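Local coordinates for protein 2-C-methyl-D-erythritol 4-phosphate cytidylyltransferase (Anaerococcus prevotii, PDB 4KT7) that probably catalyses the transfer of a cytidylyl group from CTP to 2-C-methyl-D-erythritol 4-phosphate, a step of isoprenoid biosynthesis by the DXP pathway, at residues R37-I42 with V112-S117; I125-L128 with A133-T136; S186-T191 with E198-D203. All blocks are in the same frame, centred on the assembly; numbering follows the deposited sequence.

Contact 1 (R37-I42 with V112-S117)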
# COMPACT_ATOMS: atom_id res chain seq x y z
N ARG A 37 22.13 11.64 4.80
CA ARG A 37 21.86 12.78 3.94
C ARG A 37 20.40 13.20 4.08
O ARG A 37 19.51 12.35 4.16
CB ARG A 37 22.20 12.43 2.49
CG ARG A 37 22.36 13.63 1.56
CD ARG A 37 23.34 13.29 0.43
NE ARG A 37 23.22 11.89 0.03
CZ ARG A 37 23.02 11.49 -1.22
NH1 ARG A 37 22.90 12.37 -2.20
NH2 ARG A 37 22.93 10.19 -1.50
N LYS A 38 20.16 14.51 4.12
CA LYS A 38 18.80 15.04 4.21
C LYS A 38 18.00 14.51 3.03
O LYS A 38 18.50 14.48 1.91
CB LYS A 38 18.83 16.57 4.19
CG LYS A 38 19.54 17.20 5.39
CD LYS A 38 19.58 18.72 5.26
CE LYS A 38 21.00 19.26 5.40
NZ LYS A 38 21.59 18.99 6.74
N VAL A 39 16.78 14.05 3.29
CA VAL A 39 15.96 13.44 2.23
C VAL A 39 15.79 14.33 1.01
O VAL A 39 15.85 13.86 -0.13
CB VAL A 39 14.60 12.97 2.78
CG1 VAL A 39 13.67 12.57 1.64
CG2 VAL A 39 14.82 11.79 3.75
N LEU A 40 15.63 15.63 1.24
CA LEU A 40 15.39 16.56 0.14
C LEU A 40 16.63 16.65 -0.74
O LEU A 40 16.51 16.83 -1.95
CB LEU A 40 15.01 17.94 0.67
CG LEU A 40 14.71 18.99 -0.41
CD1 LEU A 40 13.59 18.51 -1.33
CD2 LEU A 40 14.35 20.33 0.22
N GLU A 41 17.81 16.50 -0.14
CA GLU A 41 19.05 16.57 -0.90
C GLU A 41 19.20 15.40 -1.86
O GLU A 41 19.67 15.56 -2.98
CB GLU A 41 20.26 16.60 0.04
CG GLU A 41 20.54 17.94 0.68
CD GLU A 41 21.84 17.92 1.46
OE1 GLU A 41 21.85 17.37 2.59
OE2 GLU A 41 22.86 18.43 0.95
N ILE A 42 18.80 14.21 -1.42
CA ILE A 42 18.88 13.03 -2.27
C ILE A 42 17.95 13.22 -3.47
O ILE A 42 18.29 12.90 -4.61
CB ILE A 42 18.48 11.75 -1.49
CG1 ILE A 42 19.36 11.60 -0.24
CG2 ILE A 42 18.57 10.51 -2.38
CD1 ILE A 42 18.78 10.67 0.80
N VAL A 112 9.86 14.53 -0.38
CA VAL A 112 10.15 13.39 0.49
C VAL A 112 10.04 12.01 -0.19
O VAL A 112 9.83 11.01 0.50
CB VAL A 112 9.30 13.39 1.80
CG1 VAL A 112 9.65 14.62 2.65
CG2 VAL A 112 7.82 13.36 1.48
N ARG A 113 10.16 11.98 -1.52
CA ARG A 113 10.28 10.72 -2.26
C ARG A 113 11.66 10.68 -2.91
O ARG A 113 11.80 10.95 -4.10
CB ARG A 113 9.17 10.56 -3.31
CG ARG A 113 7.75 10.35 -2.75
CD ARG A 113 6.74 10.06 -3.86
NE ARG A 113 5.37 9.92 -3.35
CZ ARG A 113 4.79 8.76 -3.03
NH1 ARG A 113 5.47 7.63 -3.16
NH2 ARG A 113 3.54 8.73 -2.58
N PRO A 114 12.69 10.37 -2.12
CA PRO A 114 14.08 10.52 -2.55
C PRO A 114 14.56 9.45 -3.52
O PRO A 114 15.62 9.61 -4.13
CB PRO A 114 14.86 10.39 -1.23
CG PRO A 114 13.99 9.48 -0.40
CD PRO A 114 12.58 9.90 -0.72
N PHE A 115 13.80 8.36 -3.66
CA PHE A 115 14.32 7.21 -4.39
C PHE A 115 13.83 7.06 -5.83
O PHE A 115 14.27 6.15 -6.53
CB PHE A 115 14.08 5.91 -3.59
CG PHE A 115 14.65 5.94 -2.20
CD1 PHE A 115 15.93 6.41 -1.96
CD2 PHE A 115 13.89 5.52 -1.12
CE1 PHE A 115 16.46 6.43 -0.67
CE2 PHE A 115 14.40 5.55 0.18
CZ PHE A 115 15.69 6.00 0.40
N ALA A 116 12.95 7.94 -6.29
CA ALA A 116 12.53 7.92 -7.70
C ALA A 116 13.77 8.01 -8.58
O ALA A 116 14.59 8.90 -8.41
CB ALA A 116 11.53 9.05 -8.01
N SER A 117 13.94 7.07 -9.50
CA SER A 117 15.14 7.04 -10.32
C SER A 117 15.03 8.13 -11.36
O SER A 117 13.94 8.63 -11.63
CB SER A 117 15.28 5.70 -11.04
OG SER A 117 14.19 5.55 -11.95

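Contact 2 (I125-L128 with A133-T136)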
# COMPACT_ATOMS: atom_id res chain seq x y z
N ILE A 125 8.26 12.38 -18.29
CA ILE A 125 8.38 13.45 -19.29
C ILE A 125 8.03 12.96 -20.72
O ILE A 125 7.27 13.61 -21.45
CB ILE A 125 9.79 14.08 -19.24
CG1 ILE A 125 9.95 14.89 -17.96
CG2 ILE A 125 10.09 14.97 -20.46
CD1 ILE A 125 11.36 15.46 -17.79
N ASN A 126 8.56 11.80 -21.11
CA ASN A 126 8.27 11.28 -22.45
C ASN A 126 6.80 10.95 -22.70
O ASN A 126 6.35 10.95 -23.84
CB ASN A 126 9.17 10.09 -22.79
CG ASN A 126 10.61 10.50 -23.03
OD1 ASN A 126 10.90 11.68 -23.30
ND2 ASN A 126 11.53 9.54 -22.95
N ALA A 127 6.04 10.67 -21.64
CA ALA A 127 4.62 10.42 -21.82
C ALA A 127 3.87 11.72 -22.19
O ALA A 127 2.75 11.67 -22.73
CB ALA A 127 4.02 9.79 -20.58
N LEU A 128 4.49 12.87 -21.93
CA LEU A 128 3.88 14.16 -22.30
C LEU A 128 3.89 14.39 -23.80
O LEU A 128 3.24 15.32 -24.29
CB LEU A 128 4.58 15.32 -21.62
CG LEU A 128 4.38 15.43 -20.11
CD1 LEU A 128 5.47 16.35 -19.57
CD2 LEU A 128 3.01 16.00 -19.82
N ALA A 133 -1.72 14.88 -19.47
CA ALA A 133 -1.59 14.58 -18.05
C ALA A 133 -1.01 13.19 -17.91
O ALA A 133 -1.40 12.28 -18.64
CB ALA A 133 -2.94 14.67 -17.36
N VAL A 134 -0.07 13.04 -16.98
CA VAL A 134 0.67 11.80 -16.80
C VAL A 134 0.86 11.60 -15.30
O VAL A 134 1.24 12.53 -14.60
CB VAL A 134 2.06 11.92 -17.45
CG1 VAL A 134 2.84 10.60 -17.33
CG2 VAL A 134 1.95 12.34 -18.94
N ILE A 135 0.60 10.40 -14.78
CA ILE A 135 0.92 10.13 -13.37
C ILE A 135 1.70 8.84 -13.26
O ILE A 135 1.64 8.01 -14.17
CB ILE A 135 -0.34 10.00 -12.51
CG1 ILE A 135 -1.16 8.76 -12.92
CG2 ILE A 135 -1.21 11.24 -12.66
CD1 ILE A 135 -2.41 8.55 -12.06
N THR A 136 2.45 8.66 -12.17
CA THR A 136 3.19 7.41 -11.95
C THR A 136 2.39 6.60 -10.93
O THR A 136 1.84 7.18 -10.00
CB THR A 136 4.60 7.68 -11.42
OG1 THR A 136 4.52 8.69 -10.40
CG2 THR A 136 5.50 8.17 -12.52

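Contact 3 (S186-T191 with E198-D203)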
# COMPACT_ATOMS: atom_id res chain seq x y z
N SER A 186 -13.50 26.51 -6.25
CA SER A 186 -14.49 25.48 -5.94
C SER A 186 -14.48 25.05 -4.48
O SER A 186 -13.63 25.49 -3.69
CB SER A 186 -14.24 24.24 -6.79
OG SER A 186 -13.19 23.45 -6.22
N GLU A 187 -15.42 24.18 -4.12
CA GLU A 187 -15.44 23.58 -2.79
C GLU A 187 -15.11 22.07 -2.84
O GLU A 187 -15.48 21.32 -1.93
CB GLU A 187 -16.80 23.83 -2.12
CG GLU A 187 -17.23 25.30 -2.05
CD GLU A 187 -16.53 26.10 -0.95
OE1 GLU A 187 -17.21 26.89 -0.25
OE2 GLU A 187 -15.30 25.96 -0.78
N PHE A 188 -14.42 21.65 -3.89
CA PHE A 188 -13.94 20.28 -4.04
C PHE A 188 -12.69 20.03 -3.19
O PHE A 188 -11.86 20.94 -2.99
CB PHE A 188 -13.59 20.00 -5.50
CG PHE A 188 -14.77 19.98 -6.44
CD1 PHE A 188 -15.96 19.36 -6.07
CD2 PHE A 188 -14.69 20.58 -7.69
CE1 PHE A 188 -17.05 19.34 -6.94
CE2 PHE A 188 -15.77 20.56 -8.57
CZ PHE A 188 -16.96 19.94 -8.19
N LYS A 189 -12.54 18.79 -2.72
CA LYS A 189 -11.28 18.34 -2.13
C LYS A 189 -10.73 17.19 -2.98
O LYS A 189 -11.44 16.23 -3.28
CB LYS A 189 -11.50 17.92 -0.67
CG LYS A 189 -12.91 17.45 -0.36
CD LYS A 189 -13.22 17.49 1.13
CE LYS A 189 -14.55 16.79 1.46
NZ LYS A 189 -15.02 17.07 2.85
N VAL A 190 -9.47 17.30 -3.41
CA VAL A 190 -8.89 16.29 -4.29
C VAL A 190 -7.88 15.40 -3.57
O VAL A 190 -7.24 15.83 -2.60
CB VAL A 190 -8.20 16.92 -5.52
CG1 VAL A 190 -9.17 17.79 -6.29
CG2 VAL A 190 -6.98 17.72 -5.10
N THR A 191 -7.75 14.17 -4.04
CA THR A 191 -6.74 13.25 -3.51
C THR A 191 -5.37 13.60 -4.09
O THR A 191 -4.36 13.42 -3.43
CB THR A 191 -7.08 11.78 -3.81
OG1 THR A 191 -7.24 11.60 -5.23
CG2 THR A 191 -8.35 11.38 -3.09
N GLU A 198 -11.13 14.67 -13.29
CA GLU A 198 -12.44 14.07 -13.11
C GLU A 198 -13.43 15.10 -12.62
O GLU A 198 -14.56 15.15 -13.09
CB GLU A 198 -12.36 12.89 -12.13
CG GLU A 198 -11.56 11.72 -12.65
CD GLU A 198 -11.15 10.75 -11.55
OE1 GLU A 198 -12.04 10.14 -10.90
OE2 GLU A 198 -9.92 10.60 -11.34
N PHE A 199 -13.01 15.94 -11.68
CA PHE A 199 -13.94 16.93 -11.14
C PHE A 199 -14.42 17.93 -12.19
O PHE A 199 -15.54 18.44 -12.12
CB PHE A 199 -13.31 17.69 -9.97
CG PHE A 199 -13.32 16.92 -8.69
CD1 PHE A 199 -14.52 16.48 -8.14
CD2 PHE A 199 -12.14 16.63 -8.02
CE1 PHE A 199 -14.55 15.76 -6.95
CE2 PHE A 199 -12.16 15.91 -6.83
CZ PHE A 199 -13.36 15.47 -6.30
N PHE A 200 -13.58 18.22 -13.17
CA PHE A 200 -13.98 19.24 -14.14
C PHE A 200 -14.30 18.66 -15.50
O PHE A 200 -14.25 19.35 -16.50
CB PHE A 200 -12.95 20.36 -14.19
CG PHE A 200 -12.78 21.04 -12.88
CD1 PHE A 200 -13.81 21.79 -12.33
CD2 PHE A 200 -11.62 20.88 -12.14
CE1 PHE A 200 -13.67 22.41 -11.08
CE2 PHE A 200 -11.47 21.49 -10.89
CZ PHE A 200 -12.50 22.25 -10.36
N ASP A 201 -14.65 17.37 -15.51
CA ASP A 201 -15.26 16.75 -16.67
C ASP A 201 -14.38 16.80 -17.90
O ASP A 201 -14.87 16.99 -19.02
CB ASP A 201 -16.61 17.42 -16.93
CG ASP A 201 -17.65 17.02 -15.90
OD1 ASP A 201 -17.47 15.94 -15.28
OD2 ASP A 201 -18.63 17.76 -15.69
N ARG A 202 -13.08 16.66 -17.71
CA ARG A 202 -12.15 16.68 -18.83
C ARG A 202 -12.17 15.37 -19.59
O ARG A 202 -12.22 14.29 -18.99
CB ARG A 202 -10.73 16.97 -18.34
CG ARG A 202 -10.63 18.26 -17.58
CD ARG A 202 -11.22 19.40 -18.38
NE ARG A 202 -10.43 19.69 -19.57
CZ ARG A 202 -10.30 20.90 -20.09
NH1 ARG A 202 -10.90 21.94 -19.51
NH2 ARG A 202 -9.56 21.09 -21.18
N ASP A 203 -12.13 15.45 -20.92
CA ASP A 203 -12.00 14.23 -21.70
C ASP A 203 -10.56 13.95 -22.07
O ASP A 203 -10.27 12.92 -22.70
CB ASP A 203 -12.92 14.23 -22.94
CG ASP A 203 -12.47 15.22 -24.00
OD1 ASP A 203 -11.63 16.10 -23.70
OD2 ASP A 203 -12.98 15.11 -25.14

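Contact 1 (R37-I42 with V112-S117)
With CG1 standing opposite the backbone N (chi1 169°), Val-39 extends that methyl to the ring of Pro-114; Ile-42, three residues on, has CG1 beside its backbone N (chi1 -56°), which leaves CG2 anti to that N and turned to the proline carbonyl. Val-39 CG1 runs along CB, CG and CD of the proline, 3.7 Å from Pro-114 CG, and the same methyl reaches the backbone of Val-112, 3.8 Å from its CA. Ile-42 shares the CB side of the ring, its CB 3.9 Å from Pro-114 CB, while Ile-42 CG2 sits 3.5 Å from Pro-114 O, a methyl against a carbonyl and not a hydrogen bond. Residues 39 and 42 are one turn apart at the start of helix 39-48, whose N-cap position is Lys-38, and together they cover Pro-114, the second residue of a type I turn from Arg-113 to Ala-116. That turn belongs to the loop between strand 105-110 and helix 118-127 of the nucleotidyltransferase (GT-A clan) fold. Behind the proline, CG rests 3.7 Å above the centre of the Phe-115 ring, which in turn meets Tyr-230 of helix 221-231. No hydrogen bond joins the two segments; Arg-113 pairs instead with Asp-110, and its carbonyl with His-109.

Contact 2 (I125-L128 with A133-T136)
Val-134 presses both of its methyls against Ala-127 and Leu-128, in the last part of helix 118-127 and the residue after it, and the tight part of the contact is its meeting with Ala-127. The methyl of Ala-127 fits against the fork of the valine: its CB is 3.6 Å from Val-134 CG1 and 3.7 Å from Val-134 CG2. With CG1 opposite the backbone N (chi1 -178°), Val-134 turns CG2 to the place beside that N, where it also comes 3.8 Å from the backbone carbon C of Ala-127. The CA atoms of Ala-127 and Val-134 are 6.5 Å apart, a closeness consistent with the small alanine side chain. Leu-128 gives a looser second point of touch, CD2 to Val-134 CG2 at 3.9 Å, the branched end of the leucine passing at a slant to the valine.

This is a helix laid on a sheet: strand 133-139 follows helix 118-127 after a short loop and runs between strand 168-172, antiparallel to it, and strand 206-210, parallel to it, in the mixed central sheet. Val-209 of strand 206-210 touches both Ala-127 and Val-134, and Thr-124, one turn earlier in the helix, also packs on Val-134, so the valine is enclosed by more than the two segments. The Ala-127 carbonyl is hydrogen-bonded to Asn-131 ND2 in the connecting loop.

The solvent side of the helix is different. Asn-126 directs its CB away from the strand and is exposed, its side chain touching Asn-2. Across the strand from the helix, Ile-135 faces the opposite way from Val-134 and packs on Lys-145 of the second subunit, although it remains buried.

Contact 3 (S186-T191 with E198-D203)
Ser-186 OG has two hydrogen-bond partners: it accepts the Phe-188 N-H at 3.2 Å, with an N-H...O angle of 163°, closing an ST turn, and it also bonds to the Tyr-183 carbonyl. The same oxygen lies at the edge of the Phe-200 ring. The turn ends at Phe-188, whose ring enters an aromatic cluster with Phe-199 and Phe-200. Phe-188 and Phe-199, each with CG beside the backbone N and anti to the carbonyl carbon, form an offset stack, centroids 4.5 Å apart and planes at 16°, with Phe-199 CD1 over the middle of the Phe-188 ring. Phe-188 CB adds a CH-pi contact, 4.3 Å from the Phe-199 centroid and nearly on its normal. Against Phe-200 the geometry changes to an offset edge-to-face pair at 66°, the edge of Phe-188 directed at the Phe-200 face. Val-190 CG1 meets Phe-199 CE2 at 3.6 Å. Helix 196-199 ends in a Schellman motif, with Asp-201 at positive phi. Cutting Phe-199 back to an alanine is likely to leave the Phe-188 ring without its stacking partner and Val-190 CG1 without its aromatic neighbour. With no hydrogen bond between the segments, the join rests on aromatic and apolar contact, at the protein surface.

How the contacts relate
Following the chain, the first contact to open is contact 1, at strand 37-38 and the start of helix 39-48; it brings that helix against the loop 112-117, closing a long loop of 69 residues. Contact 2 opens just afterwards and closes a tight one, four residues long, tying the last part of helix 118-127 and the residue after it to strand 133-139. Contact 3 closes another short loop, of six residues, between the segment after helix 173-184 and the end of helix 196-199. The three follow in series, none nested or crossed. Contacts 1 and 3 lie on opposite sides of the chain's centre, their own centres about 30 Å apart, and no two contacts touch.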